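PDB 6RMN: DNA mismatch repair protein MLH3 from Saccharomyces cerevisiae S288C, which takes part in DNA mismatch repair as a component of the MutLbeta heterodimer, correcting insertion-deletion loops, and is represented here by its C-terminal part. Local coordinates for residues Y138-M141 / V142-H146; A147-K151 / D152-L156. One frame throughout, in Å; residues are numbered along the deposited sequence.

Contact 1 (Y138-M141 / V142-H146); sequences YLKM and VLLQH
Four successive i to i+4 hydrogen bonds, from V142 N, L143 N, L144 N and Q145 N to the carbonyl oxygens of Y138, L139, K140 and M141, define a regular alpha-helix; the straightest, L144 N to K140 O, measures 2.9 Å with 165° at the hydrogen. With Y138 CG anti to the backbone N (chi1 170°), the ring swings along the helix so that V142 CG2 sits over one face, 3.9 Å from the centroid and 30° off the normal. This CH-pi contact is displaced toward the hydroxyl end: CG2 is 3.5 Å from Y138 CZ. Replacing this tyrosine by alanine is likely to strip V142 CG2 of its aromatic cover and open a gap toward V184. On another side, L139 CG meets L143 CD1 at 4.1 Å, the two side chains crossing obliquely. K140 runs extended beside L144, its CG 3.8 Å from L144 CD1, and carries NZ onward to a hydrogen bond with E84 O. M141, bent at its second and third torsions, brings CE to 3.9 Å from Q145 NE2. The contacts between side chains are thus mainly dispersive, while main-chain hydrogen bonding supplies the directional order.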
ATOM      1  N   TYR B 138      18.137  30.953  31.584  1.00 55.09           N
ATOM      2  CA  TYR B 138      17.332  29.956  30.897  1.00 51.30           C
ATOM      3  C   TYR B 138      16.668  29.009  31.913  1.00 52.35           C
ATOM      4  O   TYR B 138      15.469  28.740  31.807  1.00 50.98           O
ATOM      5  CB  TYR B 138      18.183  29.156  29.877  1.00 50.33           C
ATOM      6  CG  TYR B 138      17.434  27.964  29.321  1.00 47.73           C
ATOM      7  CD1 TYR B 138      16.465  28.125  28.334  1.00 49.01           C
ATOM      8  CD2 TYR B 138      17.621  26.687  29.851  1.00 46.05           C
ATOM      9  CE1 TYR B 138      15.715  27.043  27.872  1.00 46.12           C
ATOM     10  CE2 TYR B 138      16.858  25.601  29.411  1.00 44.72           C
ATOM     11  CZ  TYR B 138      15.916  25.786  28.414  1.00 48.43           C
ATOM     12  OH  TYR B 138      15.134  24.749  27.990  1.00 49.20           O
ATOM     13  N   LEU B 139      17.471  28.468  32.852  1.00 47.59           N
ATOM     14  CA  LEU B 139      17.047  27.509  33.862  1.00 45.70           C
ATOM     15  C   LEU B 139      15.959  28.086  34.765  1.00 49.69           C
ATOM     16  O   LEU B 139      14.962  27.407  35.001  1.00 47.47           O
ATOM     17  CB  LEU B 139      18.263  27.009  34.671  1.00 45.65           C
ATOM     18  CG  LEU B 139      18.028  25.886  35.689  1.00 47.90           C
ATOM     19  CD1 LEU B 139      17.433  24.647  35.035  1.00 46.53           C
ATOM     20  CD2 LEU B 139      19.310  25.529  36.383  1.00 47.87           C
ATOM     21  N   LYS B 140      16.126  29.350  35.217  1.00 48.09           N
ATOM     22  CA  LYS B 140      15.139  30.052  36.042  1.00 48.68           C
ATOM     23  C   LYS B 140      13.796  30.121  35.290  1.00 54.64           C
ATOM     24  O   LYS B 140      12.767  29.726  35.849  1.00 53.88           O
ATOM     25  CB  LYS B 140      15.626  31.462  36.418  1.00 52.19           C
ATOM     26  CG  LYS B 140      14.674  32.194  37.362  1.00 55.22           C
ATOM     27  CD  LYS B 140      15.131  33.597  37.685  1.00 58.36           C
ATOM     28  CE  LYS B 140      14.211  34.256  38.683  1.00 68.01           C
ATOM     29  NZ  LYS B 140      14.685  35.611  39.074  1.00 77.50           N
ATOM     30  N   MET B 141      13.824  30.580  34.017  1.00 52.71           N
ATOM     31  CA  MET B 141      12.642  30.707  33.168  1.00 54.24           C
ATOM     32  C   MET B 141      11.882  29.384  33.044  1.00 55.85           C
ATOM     33  O   MET B 141      10.657  29.372  33.150  1.00 56.73           O
ATOM     34  CB  MET B 141      13.028  31.231  31.777  1.00 58.64           C
ATOM     35  CG  MET B 141      11.862  31.786  31.007  1.00 65.39           C
ATOM     36  SD  MET B 141      11.707  31.059  29.366  1.00 72.06           S
ATOM     37  CE  MET B 141      10.564  29.649  29.716  1.00 66.06           C
ATOM     38  N   VAL B 142      12.619  28.284  32.852  1.00 49.35           N
ATOM     39  CA  VAL B 142      12.105  26.929  32.651  1.00 46.36           C
ATOM     40  C   VAL B 142      11.465  26.366  33.936  1.00 47.99           C
ATOM     41  O   VAL B 142      10.393  25.777  33.858  1.00 47.17           O
ATOM     42  CB  VAL B 142      13.223  26.049  32.035  1.00 48.24           C
ATOM     43  CG1 VAL B 142      13.165  24.605  32.497  1.00 46.74           C
ATOM     44  CG2 VAL B 142      13.168  26.127  30.525  1.00 47.73           C
ATOM     45  N   LEU B 143      12.084  26.587  35.096  1.00 44.72           N
ATOM     46  CA  LEU B 143      11.563  26.145  36.392  1.00 44.51           C
ATOM     47  C   LEU B 143      10.332  26.971  36.829  1.00 48.53           C
ATOM     48  O   LEU B 143       9.364  26.394  37.332  1.00 47.31           O
ATOM     49  CB  LEU B 143      12.676  26.143  37.468  1.00 44.90           C
ATOM     50  CG  LEU B 143      13.906  25.245  37.168  1.00 48.56           C
ATOM     51  CD1 LEU B 143      14.900  25.284  38.306  1.00 49.72           C
ATOM     52  CD2 LEU B 143      13.517  23.814  36.878  1.00 48.06           C
ATOM     53  N   LEU B 144      10.354  28.304  36.589  1.00 46.13           N
ATOM     54  CA  LEU B 144       9.234  29.201  36.886  1.00 47.33           C
ATOM     55  C   LEU B 144       8.012  28.835  36.061  1.00 50.62           C
ATOM     56  O   LEU B 144       6.909  28.841  36.600  1.00 52.96           O
ATOM     57  CB  LEU B 144       9.589  30.672  36.636  1.00 49.20           C
ATOM     58  CG  LEU B 144      10.301  31.391  37.758  1.00 55.32           C
ATOM     59  CD1 LEU B 144      10.910  32.669  37.255  1.00 57.64           C
ATOM     60  CD2 LEU B 144       9.361  31.679  38.932  1.00 57.32           C
ATOM     61  N   GLN B 145       8.208  28.527  34.762  1.00 43.94           N
ATOM     62  CA  GLN B 145       7.157  28.122  33.822  1.00 43.14           C
ATOM     63  C   GLN B 145       6.381  26.910  34.385  1.00 45.74           C
ATOM     64  O   GLN B 145       5.153  26.983  34.480  1.00 46.67           O
ATOM     65  CB  GLN B 145       7.766  27.825  32.440  1.00 43.01           C
ATOM     66  CG  GLN B 145       6.770  27.540  31.319  1.00 51.94           C
ATOM     67  CD  GLN B 145       7.479  26.908  30.140  1.00 77.35           C
ATOM     68  OE1 GLN B 145       8.143  25.867  30.259  1.00 69.76           O
ATOM     69  NE2 GLN B 145       7.361  27.525  28.973  1.00 76.09           N
ATOM     70  N   HIS B 146       7.103  25.857  34.845  1.00 39.80           N
ATOM     71  CA  HIS B 146       6.481  24.693  35.467  1.00 39.40           C
ATOM     72  C   HIS B 146       5.792  25.006  36.808  1.00 44.42           C
ATOM     73  O   HIS B 146       4.687  24.511  37.041  1.00 44.20           O
ATOM     74  CB  HIS B 146       7.443  23.513  35.610  1.00 38.88           C
ATOM     75  CG  HIS B 146       6.730  22.256  36.013  1.00 41.92           C
ATOM     76  ND1 HIS B 146       5.694  21.734  35.245  1.00 43.03           N
ATOM     77  CD2 HIS B 146       6.893  21.481  37.109  1.00 43.35           C
ATOM     78  CE1 HIS B 146       5.278  20.656  35.886  1.00 42.23           C
ATOM     79  NE2 HIS B 146       5.966  20.461  37.010  1.00 43.02           N
TER

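Contact 2 (A147-K151 / D152-L156); sequences AHDLK and DFKKL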
ATOM      1  N   ALA B 147       6.430  25.830  37.671  1.00 41.79           N
ATOM      2  CA  ALA B 147       5.881  26.249  38.967  1.00 43.00           C
ATOM      3  C   ALA B 147       4.556  27.000  38.773  1.00 51.56           C
ATOM      4  O   ALA B 147       3.606  26.769  39.528  1.00 52.90           O
ATOM      5  CB  ALA B 147       6.883  27.132  39.701  1.00 44.00           C
ATOM      6  N   HIS B 148       4.494  27.888  37.751  1.00 50.16           N
ATOM      7  CA  HIS B 148       3.286  28.640  37.402  1.00 52.20           C
ATOM      8  C   HIS B 148       2.255  27.714  36.775  1.00 53.88           C
ATOM      9  O   HIS B 148       1.070  27.888  37.022  1.00 54.68           O
ATOM     10  CB  HIS B 148       3.595  29.828  36.474  1.00 54.64           C
ATOM     11  CG  HIS B 148       4.307  30.952  37.153  1.00 60.03           C
ATOM     12  ND1 HIS B 148       3.768  31.590  38.263  1.00 64.38           N
ATOM     13  CD2 HIS B 148       5.491  31.530  36.852  1.00 61.85           C
ATOM     14  CE1 HIS B 148       4.654  32.508  38.613  1.00 64.41           C
ATOM     15  NE2 HIS B 148       5.704  32.512  37.790  1.00 63.47           N
ATOM     16  N   ASP B 149       2.699  26.700  36.006  1.00 48.07           N
ATOM     17  CA  ASP B 149       1.795  25.713  35.414  1.00 47.28           C
ATOM     18  C   ASP B 149       1.030  24.971  36.521  1.00 51.21           C
ATOM     19  O   ASP B 149      -0.190  24.830  36.442  1.00 52.40           O
ATOM     20  CB  ASP B 149       2.552  24.742  34.470  1.00 46.80           C
ATOM     21  CG  ASP B 149       2.714  25.261  33.050  1.00 58.91           C
ATOM     22  OD1 ASP B 149       2.059  26.282  32.707  1.00 62.58           O
ATOM     23  OD2 ASP B 149       3.484  24.640  32.270  1.00 61.05           O
ATOM     24  N   LEU B 150       1.749  24.587  37.587  1.00 46.67           N
ATOM     25  CA  LEU B 150       1.213  23.897  38.754  1.00 46.34           C
ATOM     26  C   LEU B 150       0.294  24.785  39.555  1.00 54.00           C
ATOM     27  O   LEU B 150      -0.819  24.364  39.882  1.00 55.64           O
ATOM     28  CB  LEU B 150       2.345  23.364  39.649  1.00 44.31           C
ATOM     29  CG  LEU B 150       3.184  22.240  39.066  1.00 44.94           C
ATOM     30  CD1 LEU B 150       4.531  22.150  39.760  1.00 43.73           C
ATOM     31  CD2 LEU B 150       2.451  20.922  39.124  1.00 46.70           C
ATOM     32  N   LYS B 151       0.733  26.025  39.843  1.00 51.82           N
ATOM     33  CA  LYS B 151      -0.060  26.950  40.635  1.00 54.45           C
ATOM     34  C   LYS B 151      -1.304  27.463  39.884  1.00 60.42           C
ATOM     35  O   LYS B 151      -2.300  27.775  40.536  1.00 63.00           O
ATOM     36  CB  LYS B 151       0.811  28.092  41.214  1.00 58.54           C
ATOM     37  CG  LYS B 151       0.946  29.364  40.370  1.00 77.43           C
ATOM     38  CD  LYS B 151       0.629  30.590  41.210  1.00 86.59           C
ATOM     39  CE  LYS B 151       0.469  31.851  40.399  1.00 99.40           C
ATOM     40  NZ  LYS B 151      -0.034  32.980  41.240  1.00108.34           N
ATOM     41  N   ASP B 152      -1.262  27.520  38.537  1.00 55.61           N
ATOM     42  CA  ASP B 152      -2.381  28.021  37.738  1.00 57.24           C
ATOM     43  C   ASP B 152      -3.310  26.911  37.197  1.00 59.67           C
ATOM     44  O   ASP B 152      -4.221  27.202  36.410  1.00 60.14           O
ATOM     45  CB  ASP B 152      -1.885  28.957  36.619  1.00 59.30           C
ATOM     46  CG  ASP B 152      -1.344  30.286  37.134  1.00 74.06           C
ATOM     47  OD1 ASP B 152      -1.938  30.846  38.087  1.00 76.65           O
ATOM     48  OD2 ASP B 152      -0.339  30.772  36.577  1.00 82.15           O
ATOM     49  N   PHE B 153      -3.144  25.665  37.717  1.00 53.25           N
ATOM     50  CA  PHE B 153      -3.949  24.467  37.421  1.00 51.40           C
ATOM     51  C   PHE B 153      -3.948  24.109  35.937  1.00 54.70           C
ATOM     52  O   PHE B 153      -4.937  23.591  35.423  1.00 55.88           O
ATOM     53  CB  PHE B 153      -5.396  24.567  37.988  1.00 54.54           C
ATOM     54  CG  PHE B 153      -5.515  25.339  39.273  1.00 57.06           C
ATOM     55  CD1 PHE B 153      -5.191  24.750  40.490  1.00 59.16           C
ATOM     56  CD2 PHE B 153      -5.921  26.668  39.270  1.00 60.55           C
ATOM     57  CE1 PHE B 153      -5.264  25.477  41.675  1.00 60.80           C
ATOM     58  CE2 PHE B 153      -6.000  27.395  40.460  1.00 64.17           C
ATOM     59  CZ  PHE B 153      -5.659  26.797  41.650  1.00 61.74           C
ATOM     60  N   LYS B 154      -2.831  24.389  35.258  1.00 49.90           N
ATOM     61  CA  LYS B 154      -2.629  24.092  33.840  1.00 48.30           C
ATOM     62  C   LYS B 154      -1.888  22.752  33.688  1.00 52.44           C
ATOM     63  O   LYS B 154      -1.864  22.163  32.605  1.00 51.66           O
ATOM     64  CB  LYS B 154      -1.884  25.244  33.153  1.00 49.70           C
ATOM     65  CG  LYS B 154      -2.763  26.467  32.943  1.00 60.99           C
ATOM     66  CD  LYS B 154      -2.015  27.563  32.227  1.00 73.62           C
ATOM     67  CE  LYS B 154      -2.768  28.866  32.230  1.00 88.30           C
ATOM     68  NZ  LYS B 154      -2.052  29.897  31.437  1.00 99.25           N
ATOM     69  N   LYS B 155      -1.276  22.284  34.790  1.00 49.42           N
ATOM     70  CA  LYS B 155      -0.587  21.000  34.930  1.00 47.79           C
ATOM     71  C   LYS B 155      -0.834  20.493  36.344  1.00 55.27           C
ATOM     72  O   LYS B 155      -0.691  21.259  37.296  1.00 54.36           O
ATOM     73  CB  LYS B 155       0.915  21.119  34.632  1.00 47.40           C
ATOM     74  CG  LYS B 155       1.200  20.976  33.146  1.00 49.47           C
ATOM     75  CD  LYS B 155       2.610  20.600  32.846  1.00 44.49           C
ATOM     76  CE  LYS B 155       2.903  20.891  31.400  1.00 49.38           C
ATOM     77  NZ  LYS B 155       2.477  19.783  30.511  1.00 57.62           N
ATOM     78  N   LEU B 156      -1.278  19.238  36.484  1.00 56.23           N
ATOM     79  CA  LEU B 156      -1.534  18.701  37.819  1.00 59.47           C
ATOM     80  C   LEU B 156      -0.310  17.942  38.325  1.00 62.66           C
ATOM     81  O   LEU B 156       0.529  17.575  37.500  1.00 59.54           O
ATOM     82  CB  LEU B 156      -2.859  17.899  37.942  1.00 62.29           C
ATOM     83  CG  LEU B 156      -3.170  16.773  36.968  1.00 68.05           C
ATOM     84  CD1 LEU B 156      -2.532  15.459  37.414  1.00 69.59           C
ATOM     85  CD2 LEU B 156      -4.659  16.543  36.917  1.00 71.70           C
TER
HETATM   86  O   HOH W   1      -1.904  21.888  39.844  1.00 59.25           O
HETATM   87  O   HOH W   2      -3.192  30.304  40.921  1.00 68.22           O
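D149 O takes two main-chain donors from the residues that follow the helix, and the two reach it differently. K154 N, at 2.9 Å from D149 O, lies in the carbonyl plane, whereas K155 N, at 3.2 Å from D149 O, stands above that plane, 63° out of it. One residue back, D152 N makes the last i to i+4 bond, to H148 O at 2.8 Å. A weak bond of 3.4 Å from F153 N to L150 O completes the backbone set.

Water extends this network. One molecule donates to both L150 O and K155 O, tying the last turn to the departing chain; another donates to K151 O and D152 OD1. A straight CA-H...O contact adds to the first link, with L150 CA 3.6 Å from K155 O.

Among the side chains, the F153 ring lies with one face over K151 O, which is 3.6 Å above the ring plane and over its centre. K155 runs alongside D149, its CE 3.9 Å from D149 OD2, but its chain bends at the last torsion and NZ is hydrogen-bonded to V181 O and S179 O. The ammonium and the D149 carboxylate, opposite in charge, lie near each other but not in contact. K151 and D152 also lie side by side, with K151 CE 3.5 Å from D152 OD1.

The 6→1 bond from K154 to D149, the weaker 5→2 bond from F153 to L150, and the left-handed backbone of F153 (phi 58°, psi 33°) together meet the definition of a Schellman motif, here terminating helix 136-151 with a phenylalanine at the left-handed position.

Overall arrangement
Contacts 1 and 2 follow in series on helix 136-151, their centres about 13 Å apart: contact 1 is regular helix, contact 2 its C-terminal end and the turn beyond. They touch where H146 CE1 comes 4.0 Å from K155 CD, as the returning chain packs back on the helix. Both contacts also adjoin helix 87-101 and the start of helix 183-196, through T183 in each case. That latter helix carries C194 near its other end, a ligand of one of the two zinc ions seen here, but no residue of either contact binds zinc. Each contact centre lies about 18 Å from the chain centre, contact 1 partly buried and contact 2 at the surface.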